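Local coordinates for Ctr9 protein (PDB 6AF0) that probably binds the RNA polymerase II complex as the TPR-rich scaffold subunit Ctr9 of the Paf1 transcription elongation complex, here represented by its helical-repeat region, at residues A[497-502]-A[525-530]; A[556-561]-A[575-580]. One frame throughout, in Å; residues are numbered along the deposited sequence.

Contact 1. Residues A[497-502]-A[525-530]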
ATOM      1  N   GLN A 497       2.833  14.682   9.629  1.00 91.72           N
ATOM      2  CA  GLN A 497       2.627  15.185   8.267  1.00 99.58           C
ATOM      3  C   GLN A 497       1.145  15.450   7.984  1.00100.60           C
ATOM      4  O   GLN A 497       0.797  16.235   7.096  1.00110.82           O
ATOM      5  CB  GLN A 497       3.161  14.207   7.225  1.00108.68           C
ATOM      6  CG  GLN A 497       4.483  13.542   7.589  1.00111.19           C
ATOM      7  CD  GLN A 497       4.904  12.510   6.567  1.00109.04           C
ATOM      8  OE1 GLN A 497       4.434  12.519   5.427  1.00108.99           O
ATOM      9  NE2 GLN A 497       5.783  11.602   6.972  1.00110.20           N
ATOM     10  N   VAL A 498       0.268  14.779   8.720  1.00 94.34           N
ATOM     11  CA  VAL A 498      -1.159  15.064   8.641  1.00 92.46           C
ATOM     12  C   VAL A 498      -1.415  16.375   9.361  1.00 96.44           C
ATOM     13  O   VAL A 498      -2.300  17.132   8.978  1.00 97.36           O
ATOM     14  CB  VAL A 498      -2.012  13.960   9.286  1.00 95.35           C
ATOM     15  CG1 VAL A 498      -3.500  14.319   9.255  1.00 91.61           C
ATOM     16  CG2 VAL A 498      -1.771  12.632   8.587  1.00 94.49           C
ATOM     17  N   GLU A 499      -0.654  16.624  10.427  1.00 98.64           N
ATOM     18  CA  GLU A 499      -0.694  17.910  11.125  1.00 99.67           C
ATOM     19  C   GLU A 499      -0.391  19.006  10.095  1.00104.56           C
ATOM     20  O   GLU A 499      -1.210  19.912   9.861  1.00 86.97           O
ATOM     21  CB  GLU A 499       0.315  17.908  12.288  1.00 96.71           C
ATOM     22  CG  GLU A 499       0.519  19.221  13.043  1.00 94.42           C
ATOM     23  CD  GLU A 499       1.659  19.146  14.076  1.00 98.87           C
ATOM     24  OE1 GLU A 499       2.410  18.140  14.136  1.00 84.77           O
ATOM     25  OE2 GLU A 499       1.821  20.113  14.851  1.00108.79           O
ATOM     26  N   GLN A 500       0.760  18.870   9.436  1.00107.31           N
ATOM     27  CA  GLN A 500       1.217  19.845   8.435  1.00108.82           C
ATOM     28  C   GLN A 500       0.230  20.076   7.293  1.00104.28           C
ATOM     29  O   GLN A 500      -0.099  21.206   6.962  1.00109.37           O
ATOM     30  CB  GLN A 500       2.583  19.453   7.878  1.00107.60           C
ATOM     31  CG  GLN A 500       3.731  19.735   8.838  1.00111.98           C
ATOM     32  CD  GLN A 500       4.876  20.469   8.171  1.00114.93           C
ATOM     33  OE1 GLN A 500       5.987  19.948   8.078  1.00115.31           O
ATOM     34  NE2 GLN A 500       4.605  21.681   7.684  1.00113.23           N
ATOM     35  N   LEU A 501      -0.263  19.013   6.694  1.00101.26           N
ATOM     36  CA  LEU A 501      -1.288  19.194   5.672  1.00112.98           C
ATOM     37  C   LEU A 501      -2.522  19.942   6.200  1.00103.48           C
ATOM     38  O   LEU A 501      -3.094  20.756   5.494  1.00 97.58           O
ATOM     39  CB  LEU A 501      -1.684  17.850   5.040  1.00126.60           C
ATOM     40  CG  LEU A 501      -0.824  17.464   3.821  1.00129.84           C
ATOM     41  CD1 LEU A 501       0.626  17.165   4.201  1.00126.44           C
ATOM     42  CD2 LEU A 501      -1.445  16.287   3.081  1.00124.91           C
ATOM     43  N   GLU A 502      -2.910  19.677   7.444  1.00115.17           N
ATOM     44  CA  GLU A 502      -4.094  20.322   8.048  1.00112.28           C
ATOM     45  C   GLU A 502      -3.850  21.808   8.312  1.00112.27           C
ATOM     46  O   GLU A 502      -4.755  22.632   8.085  1.00 94.28           O
ATOM     47  CB  GLU A 502      -4.529  19.619   9.352  1.00106.50           C
ATOM     48  CG  GLU A 502      -5.677  18.629   9.194  1.00105.84           C
ATOM     49  CD  GLU A 502      -6.977  19.291   8.775  1.00109.51           C
ATOM     50  OE1 GLU A 502      -7.650  19.907   9.627  1.00103.39           O
ATOM     51  OE2 GLU A 502      -7.332  19.187   7.583  1.00118.35           O
ATOM     52  N   ILE A 525       4.013  28.423  17.817  1.00134.20           N
ATOM     53  CA  ILE A 525       3.015  27.591  17.154  1.00127.14           C
ATOM     54  C   ILE A 525       1.825  27.438  18.082  1.00117.56           C
ATOM     55  O   ILE A 525       1.939  26.900  19.179  1.00100.29           O
ATOM     56  CB  ILE A 525       3.552  26.181  16.779  1.00128.21           C
ATOM     57  CG1 ILE A 525       4.941  26.257  16.130  1.00123.18           C
ATOM     58  CG2 ILE A 525       2.584  25.468  15.835  1.00130.31           C
ATOM     59  CD1 ILE A 525       4.970  26.944  14.779  1.00120.33           C
ATOM     60  N   ARG A 526       0.692  27.945  17.619  1.00117.19           N
ATOM     61  CA  ARG A 526      -0.589  27.708  18.232  1.00113.62           C
ATOM     62  C   ARG A 526      -1.389  26.915  17.212  1.00115.49           C
ATOM     63  O   ARG A 526      -1.621  27.389  16.098  1.00121.31           O
ATOM     64  CB  ARG A 526      -1.265  29.036  18.510  1.00114.28           C
ATOM     65  CG  ARG A 526      -2.243  28.991  19.652  1.00124.55           C
ATOM     66  CD  ARG A 526      -3.651  28.556  19.253  1.00130.35           C
ATOM     67  NE  ARG A 526      -4.606  28.969  20.287  1.00142.37           N
ATOM     68  CZ  ARG A 526      -4.566  28.587  21.570  1.00143.61           C
ATOM     69  NH1 ARG A 526      -3.632  27.750  22.015  1.00144.49           N
ATOM     70  NH2 ARG A 526      -5.477  29.039  22.427  1.00140.53           N
ATOM     71  N   LYS A 527      -1.797  25.710  17.586  1.00117.39           N
ATOM     72  CA  LYS A 527      -2.411  24.777  16.641  1.00117.31           C
ATOM     73  C   LYS A 527      -3.663  24.196  17.202  1.00112.01           C
ATOM     74  O   LYS A 527      -3.622  23.356  18.099  1.00115.51           O
ATOM     75  CB  LYS A 527      -1.475  23.613  16.268  1.00120.71           C
ATOM     76  CG  LYS A 527      -0.248  23.418  17.147  1.00109.72           C
ATOM     77  CD  LYS A 527      -0.484  22.700  18.474  1.00 90.93           C
ATOM     78  CE  LYS A 527       0.860  22.463  19.162  1.00 86.39           C
ATOM     79  NZ  LYS A 527       1.988  22.101  18.236  1.00 80.52           N
ATOM     80  N   LEU A 528      -4.780  24.641  16.665  1.00110.03           N
ATOM     81  CA  LEU A 528      -6.034  24.060  17.021  1.00107.18           C
ATOM     82  C   LEU A 528      -6.582  23.462  15.710  1.00114.07           C
ATOM     83  O   LEU A 528      -7.336  24.111  14.970  1.00117.58           O
ATOM     84  CB  LEU A 528      -6.921  25.112  17.691  1.00108.44           C
ATOM     85  CG  LEU A 528      -6.256  26.039  18.729  1.00115.58           C
ATOM     86  CD1 LEU A 528      -7.308  26.724  19.601  1.00110.42           C
ATOM     87  CD2 LEU A 528      -5.263  25.329  19.635  1.00116.48           C
ATOM     88  N   LEU A 529      -6.117  22.239  15.418  1.00103.28           N
ATOM     89  CA  LEU A 529      -6.626  21.382  14.332  1.00 93.76           C
ATOM     90  C   LEU A 529      -7.648  20.432  14.978  1.00 93.81           C
ATOM     91  O   LEU A 529      -7.931  20.562  16.170  1.00 92.05           O
ATOM     92  CB  LEU A 529      -5.483  20.574  13.718  1.00 91.32           C
ATOM     93  CG  LEU A 529      -4.274  21.261  13.096  1.00 90.90           C
ATOM     94  CD1 LEU A 529      -4.196  22.716  13.510  1.00100.42           C
ATOM     95  CD2 LEU A 529      -2.986  20.536  13.487  1.00 87.54           C
ATOM     96  N   PRO A 530      -8.202  19.463  14.219  1.00 92.78           N
ATOM     97  CA  PRO A 530      -9.175  18.610  14.902  1.00 91.09           C
ATOM     98  C   PRO A 530      -8.567  17.869  16.115  1.00 96.06           C
ATOM     99  O   PRO A 530      -7.398  17.434  16.066  1.00 94.08           O
ATOM    100  CB  PRO A 530      -9.646  17.635  13.813  1.00 93.46           C
ATOM    101  CG  PRO A 530      -9.272  18.262  12.513  1.00 96.64           C
ATOM    102  CD  PRO A 530      -8.075  19.127  12.790  1.00100.61           C
TER
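E499 and E502, one turn apart on helix 488-504, meet K527, L529 and P530 of the loop that leads into helix 531-543. This is a helix-to-linker contact in an alpha-helical solenoid of TPR type, and it illustrates how an extended connection can be fastened to the flank of the helix before it. The side chain of E502 can be followed from root to tip. Its CB points at the loop and lies 4.1 Å from CG of L529, an aliphatic contact. Beyond CB the chain bends at chi2 (-65°), which turns the carboxylate along the loop to the next residue. There its CD carbon comes within 4.2 Å of CD of P530, and OE1 of E502 lies 3.3 Å from CD of P530 and 3.7 Å from its CG. The glutamate and the proline ring approach from opposite directions. P530 is the N-cap residue of helix 531-543, and the carboxylate thus lies beside the ring that opens this helix.

E499 works differently. With CG anti to the backbone N (chi1 174°) and the chain extended beyond it, the side chain reaches past L529, crossing it at about a right angle. CG of E499 rests 3.8 Å from CD2 of L529. L529 thus touches both glutamates, E499 through CD2 and E502 through CG. F553 of helix 547-566 and I537 of helix 531-543 also touch E499. The side chains of E499 and K527 cross obliquely and form a long salt bridge. Bends at chi2 and chi4 of K527 bring its ammonium to the carboxylate, where NZ of K527 stands 3.9 Å from OE2 of E499.

Contact 2. Residues A[556-561]-A[575-580]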
ATOM      1  N   ALA A 556      -3.957  21.516  23.814  1.00 86.48           N
ATOM      2  CA  ALA A 556      -4.320  22.061  22.503  1.00 96.68           C
ATOM      3  C   ALA A 556      -5.570  21.385  21.939  1.00 93.67           C
ATOM      4  O   ALA A 556      -6.406  22.027  21.296  1.00110.89           O
ATOM      5  CB  ALA A 556      -3.160  21.917  21.530  1.00100.32           C
ATOM      6  N   ALA A 557      -5.685  20.086  22.186  1.00 88.14           N
ATOM      7  CA  ALA A 557      -6.862  19.307  21.790  1.00 89.58           C
ATOM      8  C   ALA A 557      -8.129  19.764  22.498  1.00 88.85           C
ATOM      9  O   ALA A 557      -9.189  19.888  21.880  1.00 88.28           O
ATOM     10  CB  ALA A 557      -6.632  17.842  22.083  1.00 87.74           C
ATOM     11  N   LEU A 558      -8.008  19.975  23.804  1.00 85.00           N
ATOM     12  CA  LEU A 558      -9.098  20.505  24.611  1.00 80.25           C
ATOM     13  C   LEU A 558      -9.550  21.858  24.098  1.00 86.03           C
ATOM     14  O   LEU A 558     -10.735  22.078  23.861  1.00 91.65           O
ATOM     15  CB  LEU A 558      -8.677  20.616  26.079  1.00 78.11           C
ATOM     16  CG  LEU A 558      -8.584  19.298  26.847  1.00 77.95           C
ATOM     17  CD1 LEU A 558      -8.037  19.524  28.242  1.00 78.21           C
ATOM     18  CD2 LEU A 558      -9.943  18.620  26.921  1.00 80.56           C
ATOM     19  N   ASP A 559      -8.604  22.768  23.907  1.00 91.56           N
ATOM     20  CA  ASP A 559      -8.947  24.089  23.410  1.00 91.53           C
ATOM     21  C   ASP A 559      -9.715  23.921  22.111  1.00 94.99           C
ATOM     22  O   ASP A 559     -10.816  24.450  21.937  1.00 89.40           O
ATOM     23  CB  ASP A 559      -7.689  24.915  23.208  1.00 87.22           C
ATOM     24  CG  ASP A 559      -7.001  25.222  24.510  1.00 95.57           C
ATOM     25  OD1 ASP A 559      -7.690  25.288  25.557  1.00 92.62           O
ATOM     26  OD2 ASP A 559      -5.764  25.386  24.488  1.00105.42           O
ATOM     27  N   SER A 560      -9.135  23.123  21.226  1.00 95.61           N
ATOM     28  CA  SER A 560      -9.715  22.868  19.927  1.00 96.19           C
ATOM     29  C   SER A 560     -11.153  22.353  20.035  1.00 94.16           C
ATOM     30  O   SER A 560     -11.990  22.775  19.256  1.00102.11           O
ATOM     31  CB  SER A 560      -8.839  21.898  19.135  1.00 94.23           C
ATOM     32  OG  SER A 560      -9.456  21.573  17.896  1.00100.56           O
ATOM     33  N   CYS A 561     -11.435  21.457  20.988  1.00 94.48           N
ATOM     34  CA  CYS A 561     -12.823  20.994  21.252  1.00 99.54           C
ATOM     35  C   CYS A 561     -13.741  22.119  21.713  1.00 95.82           C
ATOM     36  O   CYS A 561     -14.931  22.133  21.409  1.00 94.39           O
ATOM     37  CB  CYS A 561     -12.899  19.923  22.347  1.00101.64           C
ATOM     38  SG  CYS A 561     -12.141  18.334  22.007  1.00117.14           S
ATOM     39  N   ALA A 575     -17.957  13.324  25.258  1.00 92.25           N
ATOM     40  CA  ALA A 575     -17.039  12.163  25.240  1.00 98.83           C
ATOM     41  C   ALA A 575     -15.551  12.558  25.145  1.00104.77           C
ATOM     42  O   ALA A 575     -14.711  12.083  25.912  1.00114.70           O
ATOM     43  CB  ALA A 575     -17.383  11.219  24.109  1.00 95.88           C
ATOM     44  N   LEU A 576     -15.231  13.429  24.201  1.00 97.01           N
ATOM     45  CA  LEU A 576     -13.868  13.931  24.055  1.00 90.84           C
ATOM     46  C   LEU A 576     -13.423  14.751  25.272  1.00 97.68           C
ATOM     47  O   LEU A 576     -12.229  14.814  25.601  1.00 97.59           O
ATOM     48  CB  LEU A 576     -13.757  14.785  22.792  1.00 90.25           C
ATOM     49  CG  LEU A 576     -13.495  14.037  21.484  1.00 94.34           C
ATOM     50  CD1 LEU A 576     -14.523  12.948  21.178  1.00 94.60           C
ATOM     51  CD2 LEU A 576     -13.440  15.052  20.356  1.00 99.82           C
ATOM     52  N   LEU A 577     -14.383  15.394  25.930  1.00 95.49           N
ATOM     53  CA  LEU A 577     -14.098  16.163  27.148  1.00 97.47           C
ATOM     54  C   LEU A 577     -14.050  15.286  28.405  1.00 99.25           C
ATOM     55  O   LEU A 577     -13.846  15.806  29.501  1.00 90.44           O
ATOM     56  CB  LEU A 577     -15.133  17.276  27.335  1.00103.71           C
ATOM     57  CG  LEU A 577     -14.833  18.711  26.877  1.00105.73           C
ATOM     58  CD1 LEU A 577     -13.897  19.396  27.866  1.00110.27           C
ATOM     59  CD2 LEU A 577     -14.260  18.773  25.472  1.00107.77           C
ATOM     60  N   THR A 578     -14.291  13.981  28.245  1.00104.50           N
ATOM     61  CA  THR A 578     -14.035  12.996  29.303  1.00108.24           C
ATOM     62  C   THR A 578     -12.720  12.268  29.022  1.00 96.57           C
ATOM     63  O   THR A 578     -11.866  12.165  29.898  1.00102.80           O
ATOM     64  CB  THR A 578     -15.193  11.974  29.499  1.00112.99           C
ATOM     65  OG1 THR A 578     -15.337  11.144  28.340  1.00122.35           O
ATOM     66  CG2 THR A 578     -16.514  12.691  29.803  1.00109.80           C
ATOM     67  N   THR A 579     -12.558  11.779  27.799  1.00 81.85           N
ATOM     68  CA  THR A 579     -11.331  11.096  27.411  1.00 81.85           C
ATOM     69  C   THR A 579     -10.114  12.018  27.557  1.00 81.79           C
ATOM     70  O   THR A 579      -9.234  11.760  28.384  1.00 79.15           O
ATOM     71  CB  THR A 579     -11.423  10.547  25.972  1.00 79.39           C
ATOM     72  OG1 THR A 579     -12.301   9.424  25.959  1.00 90.67           O
ATOM     73  CG2 THR A 579     -10.103  10.077  25.480  1.00 74.07           C
ATOM     74  N   ILE A 580     -10.074  13.098  26.782  1.00 77.55           N
ATOM     75  CA  ILE A 580      -8.860  13.916  26.660  1.00 71.19           C
ATOM     76  C   ILE A 580      -8.335  14.451  27.996  1.00 74.24           C
ATOM     77  O   ILE A 580      -7.127  14.418  28.219  1.00 85.24           O
ATOM     78  CB  ILE A 580      -9.022  15.076  25.670  1.00 68.72           C
ATOM     79  CG1 ILE A 580      -9.331  14.538  24.289  1.00 69.22           C
ATOM     80  CG2 ILE A 580      -7.743  15.903  25.597  1.00 67.10           C
ATOM     81  CD1 ILE A 580      -9.669  15.619  23.291  1.00 74.50           C
TER
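The carbonyl O of A575 takes three donors, anchoring the helical turn that carries L576, L577 and I580 against A557, L558 and C561. Two are backbone groups, T579 N and T578 N, the latter spanning three residues, as in a 3-10 turn, and the third is a hydroxyl: T578 OG1 gives its proton to A575 O at 2.7 Å. It arrives at a C=O...donor angle of 123°, tilted 21° from the carbonyl plane. P581, just beyond, has no N-H to contribute to the helix, and its ring touches L558.

Helices 547-566 and 573-591 run antiparallel, the local axes lying 10.4 Å apart at 167°. Successive antiparallel helices of this kind build TPR solenoids, and the pair joins one TPR sequence region, which includes 556-561, to the next predicted repeat, which begins at T578. Between them the seam is apolar. I580 gives the largest share of its side of the seam, with CG2 anti to the backbone N and CG1 anti to the carbonyl carbon, which sends CG2 mainly to L558 and CD1 to A557 and C561. The CG2 branch lies against L558, 3.7 Å from its CG, the two side chains sliding past each other in opposite directions. On the other branch, CD1 of I580 sits 4.0 Å from CB of A557 and 3.9 Å from SG of C561. That sulfur also meets L576, whose CD2 is 3.9 Å from it.

L577 spans the adjoining part of the seam with both methyls: CD2 reaches CB of C561 at 3.6 Å, while CD1 approaches the CD2 methyl of L558 at 4.1 Å. R607 of helix 594-607 also touches L577. Apolar side chains of another protein's chain pack on L576 and I580, and an acidic side chain of a further chain accepts a hydrogen bond from T579 OG1.

In the fold
Contacts 1 and 2 follow one another along the chain, the first closing before the second opens, and their centres are 15 Å apart. Helix 547-566 connects them: it supplies segment 556-561 of contact 2, and its residues A556 and S560 touch the 525-530 loop of contact 1. The join is partly polar: L529 O and S560 OG are 2.5 Å apart, a probable hydrogen bond. Packing adds to it, with L528 CB 4.0 Å from S560 CB and K527 O 3.7 Å from A556 CB. Contact 1 lies at the surface and mixes charge with aliphatic carbon, whereas contact 2 is buried, apolar, and adjoined by other protein chains.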